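Local coordinates for peptidoglycan N-acetylglucosamine deacetylase (Agathobacter rectalis, PDB 5JMU), which probably removes acetyl groups from the N-acetylglucosamine of peptidoglycan as a zinc-dependent carbohydrate esterase family 4 hydrolase, this chain being its catalytic domain, at residues Asp149-Ala157 with Val167-Val175. Numbering follows the deposited sequence. Where two conformers were deposited one is given.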
ATOM      1  N   ASP A 149      -1.124  -0.585  -7.366  1.00  9.04           N
ATOM      2  CA  ASP A 149      -2.341  -1.256  -6.944  1.00  8.79           C
ATOM      3  C   ASP A 149      -1.958  -2.588  -6.278  1.00 10.81           C
ATOM      4  O   ASP A 149      -1.055  -2.591  -5.461  1.00 11.17           O
ATOM      5  CB  ASP A 149      -3.250  -1.415  -8.169  1.00  9.53           C
ATOM      6  CG  ASP A 149      -3.693  -0.061  -8.716  1.00 13.72           C
ATOM      7  OD1 ASP A 149      -4.062   0.836  -7.899  1.00 11.15           O
ATOM      8  OD2 ASP A 149      -3.666   0.143  -9.941  1.00 13.96           O
ATOM      9  N   TRP A 150      -2.623  -3.697  -6.620  1.00 11.36           N
ATOM     10  CA  TRP A 150      -2.304  -4.978  -5.981  1.00 11.06           C
ATOM     11  C   TRP A 150      -2.802  -6.111  -6.877  1.00 11.76           C
ATOM     12  O   TRP A 150      -3.615  -5.874  -7.762  1.00 12.66           O
ATOM     13  CB  TRP A 150      -2.961  -5.085  -4.583  1.00 10.93           C
ATOM     14  CG  TRP A 150      -4.468  -4.956  -4.652  1.00 12.82           C
ATOM     15  CD1 TRP A 150      -5.398  -5.995  -4.683  1.00 15.97           C
ATOM     16  CD2 TRP A 150      -5.234  -3.733  -4.674  1.00 11.81           C
ATOM     17  NE1 TRP A 150      -6.677  -5.468  -4.762  1.00 17.04           N
ATOM     18  CE2 TRP A 150      -6.598  -4.089  -4.755  1.00 16.42           C
ATOM     19  CE3 TRP A 150      -4.893  -2.362  -4.631  1.00 11.70           C
ATOM     20  CZ2 TRP A 150      -7.634  -3.123  -4.788  1.00 18.74           C
ATOM     21  CZ3 TRP A 150      -5.918  -1.413  -4.687  1.00 14.62           C
ATOM     22  CH2 TRP A 150      -7.266  -1.799  -4.758  1.00 14.87           C
ATOM     23  N   ASN A 151      -2.285  -7.333  -6.672  1.00 10.33           N
ATOM     24  CA  ASN A 151      -2.830  -8.466  -7.400  1.00  9.66           C
ATOM     25  C   ASN A 151      -3.154  -9.654  -6.475  1.00 12.52           C
ATOM     26  O   ASN A 151      -3.457 -10.731  -6.979  1.00 12.61           O
ATOM     27  CB  ASN A 151      -1.877  -8.927  -8.530  1.00 11.91           C
ATOM     28  CG  ASN A 151      -0.531  -9.368  -8.008  1.00 11.16           C
ATOM     29  OD1 ASN A 151      -0.312  -9.439  -6.803  1.00 10.79           O
ATOM     30  ND2 ASN A 151       0.385  -9.692  -8.924  1.00 11.61           N
ATOM     31  N   VAL A 152      -3.092  -9.464  -5.160  1.00 10.06           N
ATOM     32  CA  VAL A 152      -3.612 -10.473  -4.209  1.00 10.98           C
ATOM     33  C   VAL A 152      -4.510  -9.778  -3.215  1.00 10.07           C
ATOM     34  O   VAL A 152      -4.057  -8.878  -2.512  1.00 11.49           O
ATOM     35  CB  VAL A 152      -2.464 -11.203  -3.465  1.00 10.48           C
ATOM     36  CG1 VAL A 152      -3.000 -12.132  -2.341  1.00 13.64           C
ATOM     37  CG2 VAL A 152      -1.656 -11.981  -4.462  1.00 10.97           C
ATOM     38  N   SER A 153      -5.787 -10.165  -3.187  1.00 11.36           N
ATOM     39  CA  SER A 153      -6.702  -9.653  -2.168  1.00 11.72           C
ATOM     40  C   SER A 153      -6.678 -10.488  -0.919  1.00 15.19           C
ATOM     41  O   SER A 153      -6.656 -11.709  -0.973  1.00 15.85           O
ATOM     42  CB  SER A 153      -8.096  -9.613  -2.707  1.00 15.77           C
ATOM     43  OG  SER A 153      -8.060  -8.634  -3.746  1.00 25.81           O
ATOM     44  N   SER A 154      -6.646  -9.806   0.224  1.00 15.36           N
ATOM     45  CA  SER A 154      -6.724 -10.526   1.499  1.00 14.07           C
ATOM     46  C   SER A 154      -8.161 -10.717   1.954  1.00 13.90           C
ATOM     47  O   SER A 154      -8.402 -11.477   2.882  1.00 14.30           O
ATOM     48  CB  SER A 154      -5.967  -9.764   2.585  1.00 12.90           C
ATOM     49  OG  SER A 154      -6.643  -8.535   2.790  1.00 13.63           O
ATOM     50  N   GLY A 155      -9.105 -10.038   1.312  1.00 15.40           N
ATOM     51  CA  GLY A 155     -10.486 -10.055   1.728  1.00 18.45           C
ATOM     52  C   GLY A 155     -10.758  -9.232   2.971  1.00 21.74           C
ATOM     53  O   GLY A 155     -11.864  -9.312   3.496  1.00 21.50           O
ATOM     54  N   ASP A 156      -9.785  -8.441   3.446  1.00 16.29           N
ATOM     55  CA  ASP A 156      -9.949  -7.766   4.734  1.00 16.07           C
ATOM     56  C   ASP A 156     -10.620  -6.395   4.609  1.00 23.39           C
ATOM     57  O   ASP A 156     -10.754  -5.703   5.593  1.00 23.63           O
ATOM     58  CB  ASP A 156      -8.604  -7.652   5.487  1.00 16.14           C
ATOM     59  CG  ASP A 156      -7.666  -6.559   4.947  1.00 17.54           C
ATOM     60  OD1 ASP A 156      -7.990  -5.885   3.951  1.00 19.28           O
ATOM     61  OD2 ASP A 156      -6.580  -6.406   5.546  1.00 14.74           O
ATOM     62  N   ALA A 157     -11.069  -6.047   3.409  1.00 22.85           N
ATOM     63  CA  ALA A 157     -11.733  -4.764   3.204  1.00 31.50           C
ATOM     64  C   ALA A 157     -13.253  -4.886   3.288  1.00 37.82           C
ATOM     65  O   ALA A 157     -13.950  -3.882   3.268  1.00 41.48           O
ATOM     66  CB  ALA A 157     -11.318  -4.173   1.859  1.00 33.09           C
ATOM     67  N   VAL A 167      -8.252 -14.698   6.320  1.00 13.79           N
ATOM     68  CA  VAL A 167      -7.272 -13.799   5.708  1.00 12.86           C
ATOM     69  C   VAL A 167      -6.033 -14.609   5.340  1.00 14.28           C
ATOM     70  O   VAL A 167      -5.480 -14.473   4.244  1.00 12.38           O
ATOM     71  CB  VAL A 167      -6.888 -12.604   6.642  1.00 12.73           C
ATOM     72  CG1 VAL A 167      -5.713 -11.796   6.054  1.00 13.06           C
ATOM     73  CG2 VAL A 167      -8.078 -11.672   6.906  1.00 13.71           C
ATOM     74  N   VAL A 168      -5.593 -15.468   6.261  1.00 15.86           N
ATOM     75  CA  VAL A 168      -4.424 -16.295   5.975  1.00 13.21           C
ATOM     76  C   VAL A 168      -4.652 -17.097   4.677  1.00 15.19           C
ATOM     77  O   VAL A 168      -3.806 -17.098   3.770  1.00 13.78           O
ATOM     78  CB  VAL A 168      -4.094 -17.240   7.163  1.00 14.10           C
ATOM     79  CG1 VAL A 168      -2.954 -18.195   6.752  1.00 18.27           C
ATOM     80  CG2 VAL A 168      -3.677 -16.394   8.394  1.00 17.63           C
ATOM     81  N   GLN A 169      -5.781 -17.781   4.590  1.00 15.17           N
ATOM     82  CA  GLN A 169      -6.065 -18.636   3.443  1.00 15.27           C
ATOM     83  C   GLN A 169      -6.214 -17.810   2.166  1.00 14.94           C
ATOM     84  O   GLN A 169      -5.781 -18.234   1.108  1.00 14.59           O
ATOM     85  CB  GLN A 169      -7.334 -19.458   3.669  1.00 16.03           C
ATOM     86  CG  GLN A 169      -7.144 -20.496   4.766  1.00 22.84           C
ATOM     87  CD  GLN A 169      -5.906 -21.339   4.527  1.00 31.83           C
ATOM     88  OE1 GLN A 169      -5.685 -21.832   3.414  1.00 34.18           O
ATOM     89  NE2 GLN A 169      -5.080 -21.499   5.565  1.00 35.69           N
ATOM     90  N   ASN A 170      -6.785 -16.611   2.272  1.00 13.86           N
ATOM     91  CA  ASN A 170      -6.969 -15.778   1.081  1.00 13.66           C
ATOM     92  C   ASN A 170      -5.635 -15.334   0.511  1.00 13.94           C
ATOM     93  O   ASN A 170      -5.418 -15.367  -0.705  1.00 13.85           O
ATOM     94  CB  ASN A 170      -7.788 -14.527   1.401  1.00 12.40           C
ATOM     95  CG  ASN A 170      -9.263 -14.826   1.589  1.00 18.27           C
ATOM     96  OD1 ASN A 170      -9.754 -15.858   1.128  1.00 22.13           O
ATOM     97  ND2 ASN A 170      -9.977 -13.927   2.255  1.00 15.65           N
ATOM     98  N   VAL A 171      -4.716 -14.935   1.393  1.00 12.25           N
ATOM     99  CA  VAL A 171      -3.429 -14.435   0.912  1.00 11.04           C
ATOM    100  C   VAL A 171      -2.588 -15.597   0.352  1.00 13.54           C
ATOM    101  O   VAL A 171      -2.008 -15.500  -0.743  1.00 12.85           O
ATOM    102  CB  VAL A 171      -2.680 -13.705   2.014  1.00 12.56           C
ATOM    103  CG1 VAL A 171      -1.228 -13.333   1.575  1.00 14.31           C
ATOM    104  CG2 VAL A 171      -3.452 -12.444   2.371  1.00 12.13           C
ATOM    105  N   ILE A 172      -2.566 -16.721   1.056  1.00 12.24           N
ATOM    106  CA  ILE A 172      -1.761 -17.859   0.605  1.00 12.97           C
ATOM    107  C   ILE A 172      -2.282 -18.396  -0.723  1.00 15.45           C
ATOM    108  O   ILE A 172      -1.522 -18.708  -1.649  1.00 17.70           O
ATOM    109  CB  ILE A 172      -1.763 -18.953   1.691  1.00 18.60           C
ATOM    110  CG1 ILE A 172      -0.887 -18.509   2.878  1.00 18.79           C
ATOM    111  CG2 ILE A 172      -1.358 -20.327   1.094  1.00 25.12           C
ATOM    112  CD1 ILE A 172      -1.043 -19.480   4.119  1.00 23.35           C
ATOM    113  N   SER A 173      -3.596 -18.500  -0.858  1.00 16.81           N
ATOM    114  CA  SER A 173      -4.105 -18.958  -2.148  0.75 15.22           C
ATOM    115  C   SER A 173      -3.902 -17.906  -3.255  1.00 15.82           C
ATOM    116  O   SER A 173      -3.535 -18.277  -4.385  1.00 17.60           O
ATOM    117  CB  SER A 173      -5.579 -19.357  -2.031  0.75 22.39           C
ATOM    118  OG  SER A 173      -6.362 -18.269  -1.633  0.75 19.94           O
ATOM    119  N   GLY A 174      -4.101 -16.613  -2.976  1.00 12.63           N
ATOM    120  CA  GLY A 174      -3.857 -15.619  -4.022  1.00 13.35           C
ATOM    121  C   GLY A 174      -2.411 -15.497  -4.514  1.00 13.44           C
ATOM    122  O   GLY A 174      -2.158 -15.272  -5.705  1.00 12.97           O
ATOM    123  N   VAL A 175      -1.447 -15.630  -3.603  1.00 12.15           N
ATOM    124  CA  VAL A 175      -0.030 -15.537  -3.960  0.59 12.56           C
ATOM    125  C   VAL A 175       0.370 -16.607  -4.958  1.00 13.16           C
ATOM    126  O   VAL A 175       1.243 -16.401  -5.798  1.00 13.41           O
ATOM    127  CB  VAL A 175       0.828 -15.614  -2.670  0.59 13.43           C
ATOM    128  CG1 VAL A 175       2.224 -16.128  -2.929  0.59 16.58           C
ATOM    129  CG2 VAL A 175       0.844 -14.225  -1.968  0.59 11.17           C
TER
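V152 lies against the last turn of helix 164-175 where G174 has no side chain, in the beta-alpha-beta unit that runs from strand 152-153 through this helix to the parallel strand 180-186 of the NodB homology domain. Its CG2 rests on the peptide after G174, 3.6 Å from G174 O, while CG1, anti to the backbone N (chi1 173°), sits 4.0 Å from G174 CA. A CB on G174 would collide with that methyl. One helical turn before G174 and V175, V171 sets its CG2 3.7 Å from S154 CB, and V167 CG1, a turn earlier still, comes to the same carbon. N170 ND2 donates a hydrogen bond to S154 O, 3.0 Å long and nearly straight at 165°; the oxygen lies almost in the plane of the amide, whereas the nitrogen stands well above the plane of the carbonyl. Replacing N170 by an alanine removes this donor and is likely to leave S154 O without its partner from the helix, with the turn after the strand less firmly held. Further out, I199 of helix 196-205 packs on V171, and the backbone of V152 bonds to V182 and L184 of strand 180-186. The side chain of D156, about 9 Å from the bound zinc ion, is hydrogen-bonded through its carboxylate to H186 and S192. S154 OG, bonded also to L184 O, closes an ST turn by accepting D156 N at 3.2 Å.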